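Local coordinates for uncharacterized protein (PDB 4GDZ) that is of unknown function but belongs to the DUF4251 family and folds as a strongly curved antiparallel beta sheet with an N-terminal helix packed against it, at residues A[113-118]-A[134-139]. Numbering follows the deposited sequence.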
loop_
_atom_site.group_PDB
_atom_site.type_symbol
_atom_site.label_atom_id
_atom_site.label_comp_id
_atom_site.label_asym_id
_atom_site.label_seq_id
_atom_site.Cartn_x
_atom_site.Cartn_y
_atom_site.Cartn_z
ATOM N N ARG A 113 -17.830 -10.869 4.533
ATOM C CA ARG A 113 -17.626 -9.722 5.414
ATOM C C ARG A 113 -18.244 -8.427 4.885
ATOM O O ARG A 113 -18.156 -7.405 5.555
ATOM C CB ARG A 113 -16.126 -9.483 5.627
ATOM C CG ARG A 113 -15.373 -10.670 6.212
ATOM C CD ARG A 113 -13.869 -10.418 6.226
ATOM N NE ARG A 113 -13.152 -11.384 7.069
ATOM C CZ ARG A 113 -12.614 -12.540 6.660
ATOM N NH1 ARG A 113 -12.686 -12.938 5.390
ATOM N NH2 ARG A 113 -11.986 -13.315 7.542
ATOM N N GLY A 114 -18.844 -8.456 3.694
ATOM C CA GLY A 114 -19.397 -7.237 3.077
ATOM C C GLY A 114 -18.422 -6.399 2.261
ATOM O O GLY A 114 -18.766 -5.298 1.850
ATOM N N ASN A 115 -17.214 -6.910 1.999
ATOM C CA ASN A 115 -16.316 -6.244 1.038
ATOM C C ASN A 115 -16.833 -6.495 -0.368
ATOM O O ASN A 115 -17.317 -7.584 -0.661
ATOM C CB ASN A 115 -14.869 -6.721 1.155
ATOM C CG ASN A 115 -14.350 -6.656 2.584
ATOM O OD1 ASN A 115 -14.347 -5.596 3.214
ATOM N ND2 ASN A 115 -13.944 -7.797 3.106
ATOM N N ILE A 116 -16.750 -5.473 -1.213
ATOM C CA ILE A 116 -17.279 -5.514 -2.581
ATOM C C ILE A 116 -16.152 -5.245 -3.564
ATOM O O ILE A 116 -15.329 -4.359 -3.353
ATOM C CB ILE A 116 -18.422 -4.487 -2.778
ATOM C CG1 ILE A 116 -19.615 -4.869 -1.889
ATOM C CG2 ILE A 116 -18.870 -4.401 -4.244
ATOM C CD1 ILE A 116 -20.701 -3.818 -1.864
ATOM N N ASN A 117 -16.078 -6.070 -4.594
ATOM C CA ASN A 117 -15.160 -5.860 -5.728
ATOM C C ASN A 117 -16.066 -5.771 -6.962
ATOM O O ASN A 117 -16.910 -6.653 -7.163
ATOM C CB ASN A 117 -14.243 -7.069 -5.898
ATOM C CG ASN A 117 -13.217 -7.238 -4.782
ATOM O OD1 ASN A 117 -13.010 -6.377 -3.902
ATOM N ND2 ASN A 117 -12.566 -8.364 -4.813
ATOM N N CYS A 118 -15.892 -4.749 -7.784
ATOM C CA CYS A 118 -16.746 -4.491 -8.943
ATOM C C CYS A 118 -15.925 -4.026 -10.149
ATOM O O CYS A 118 -14.980 -3.274 -9.975
ATOM C CB CYS A 118 -17.756 -3.399 -8.564
ATOM S SG CYS A 118 -18.885 -2.857 -9.877
ATOM N N THR A 134 -13.181 -1.130 -5.507
ATOM C CA THR A 134 -13.248 -1.949 -4.311
ATOM C C THR A 134 -13.740 -1.086 -3.149
ATOM O O THR A 134 -13.386 0.090 -3.042
ATOM C CB THR A 134 -11.890 -2.568 -3.934
ATOM O OG1 THR A 134 -10.950 -1.504 -3.725
ATOM C CG2 THR A 134 -11.414 -3.521 -5.035
ATOM N N LEU A 135 -14.596 -1.675 -2.323
ATOM C CA LEU A 135 -15.174 -1.026 -1.143
ATOM C C LEU A 135 -14.973 -1.968 0.023
ATOM O O LEU A 135 -15.442 -3.099 -0.001
ATOM C CB LEU A 135 -16.683 -0.745 -1.362
ATOM C CG LEU A 135 -17.510 -0.144 -0.212
ATOM C CD1 LEU A 135 -17.132 1.306 0.016
ATOM C CD2 LEU A 135 -19.010 -0.266 -0.484
ATOM N N THR A 136 -14.281 -1.509 1.049
ATOM C CA THR A 136 -14.134 -2.279 2.282
ATOM C C THR A 136 -15.363 -2.057 3.216
ATOM O O THR A 136 -15.912 -0.948 3.304
ATOM C CB THR A 136 -12.793 -1.935 2.972
ATOM O OG1 THR A 136 -11.723 -2.308 2.093
ATOM C CG2 THR A 136 -12.608 -2.704 4.302
ATOM N N ASN A 137 -15.811 -3.125 3.864
ATOM C CA ASN A 137 -16.895 -3.039 4.856
ATOM C C ASN A 137 -16.629 -1.929 5.892
ATOM O O ASN A 137 -15.474 -1.629 6.229
ATOM C CB ASN A 137 -17.087 -4.395 5.559
ATOM C CG ASN A 137 -18.171 -4.361 6.642
ATOM O OD1 ASN A 137 -19.328 -4.004 6.393
ATOM N ND2 ASN A 137 -17.795 -4.746 7.854
ATOM N N GLY A 138 -17.706 -1.304 6.366
ATOM C CA GLY A 138 -17.631 -0.407 7.512
ATOM C C GLY A 138 -17.511 1.069 7.199
ATOM O O GLY A 138 -17.670 1.891 8.087
ATOM N N ASP A 139 -17.236 1.435 5.951
ATOM C CA ASP A 139 -17.126 2.848 5.615
ATOM C C ASP A 139 -17.443 3.009 4.118
ATOM O O ASP A 139 -17.753 2.024 3.443
ATOM C CB ASP A 139 -15.701 3.330 5.959
ATOM C CG ASP A 139 -15.554 4.852 5.946
ATOM O OD1 ASP A 139 -16.550 5.576 6.189
ATOM O OD2 ASP A 139 -14.429 5.321 5.667
#
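The side-chain carbonyl of N115 accepts a hydrogen bond from the backbone N-H of N137, with OD1 2.9 Å from N and the N-H pointing almost straight at it (171°). The donor is tilted 21° from the plane of the carbonyl. CG lies anti to the carbonyl carbon and beside the backbone N (chi1 -51°), which carries OD1 over to the loop after L135. Past the last backbone pair, I116 with L135, this side-chain acceptor holds the two loops together. The methyl CG2 of T136 rests 3.5 Å from the same OD1. N137 lays its CB against R113 O at 3.2 Å.

I116 and L135 form an antiparallel hydrogen-bonded pair. I116 N to L135 O and L135 N to I116 O both measure 3.0 Å. Their side chains run side by side, with I116 CD1 4.2 Å from L135 CD2. N117 and T134 follow as a non-hydrogen-bonded pair on the other face. The alpha C-H of N115 approaches L135 O, and that of T134 approaches I116 O.

D111 positions N115 by taking a hydrogen bond from ND2. Replacing N115 by an alanine would probably leave N137 N without its acceptor and D111 without this donor, so the turn at N137 would be held less firmly. At G114 a side chain would be jammed against R113 O and would crowd N137 OD1. T136 to D139 form a type II turn.

The contact is the open end of the hairpin 116-123/128-135. Helix 28-44 packs on the I116 and L135 face, where its Y35 OH is hydrogen-bonded to G114 O, while on the other T134 OG1 is hydrogen-bonded to Q60 OE1 of the second subunit. Strands 102-110 and 141-148 flank the hairpin in the sheet.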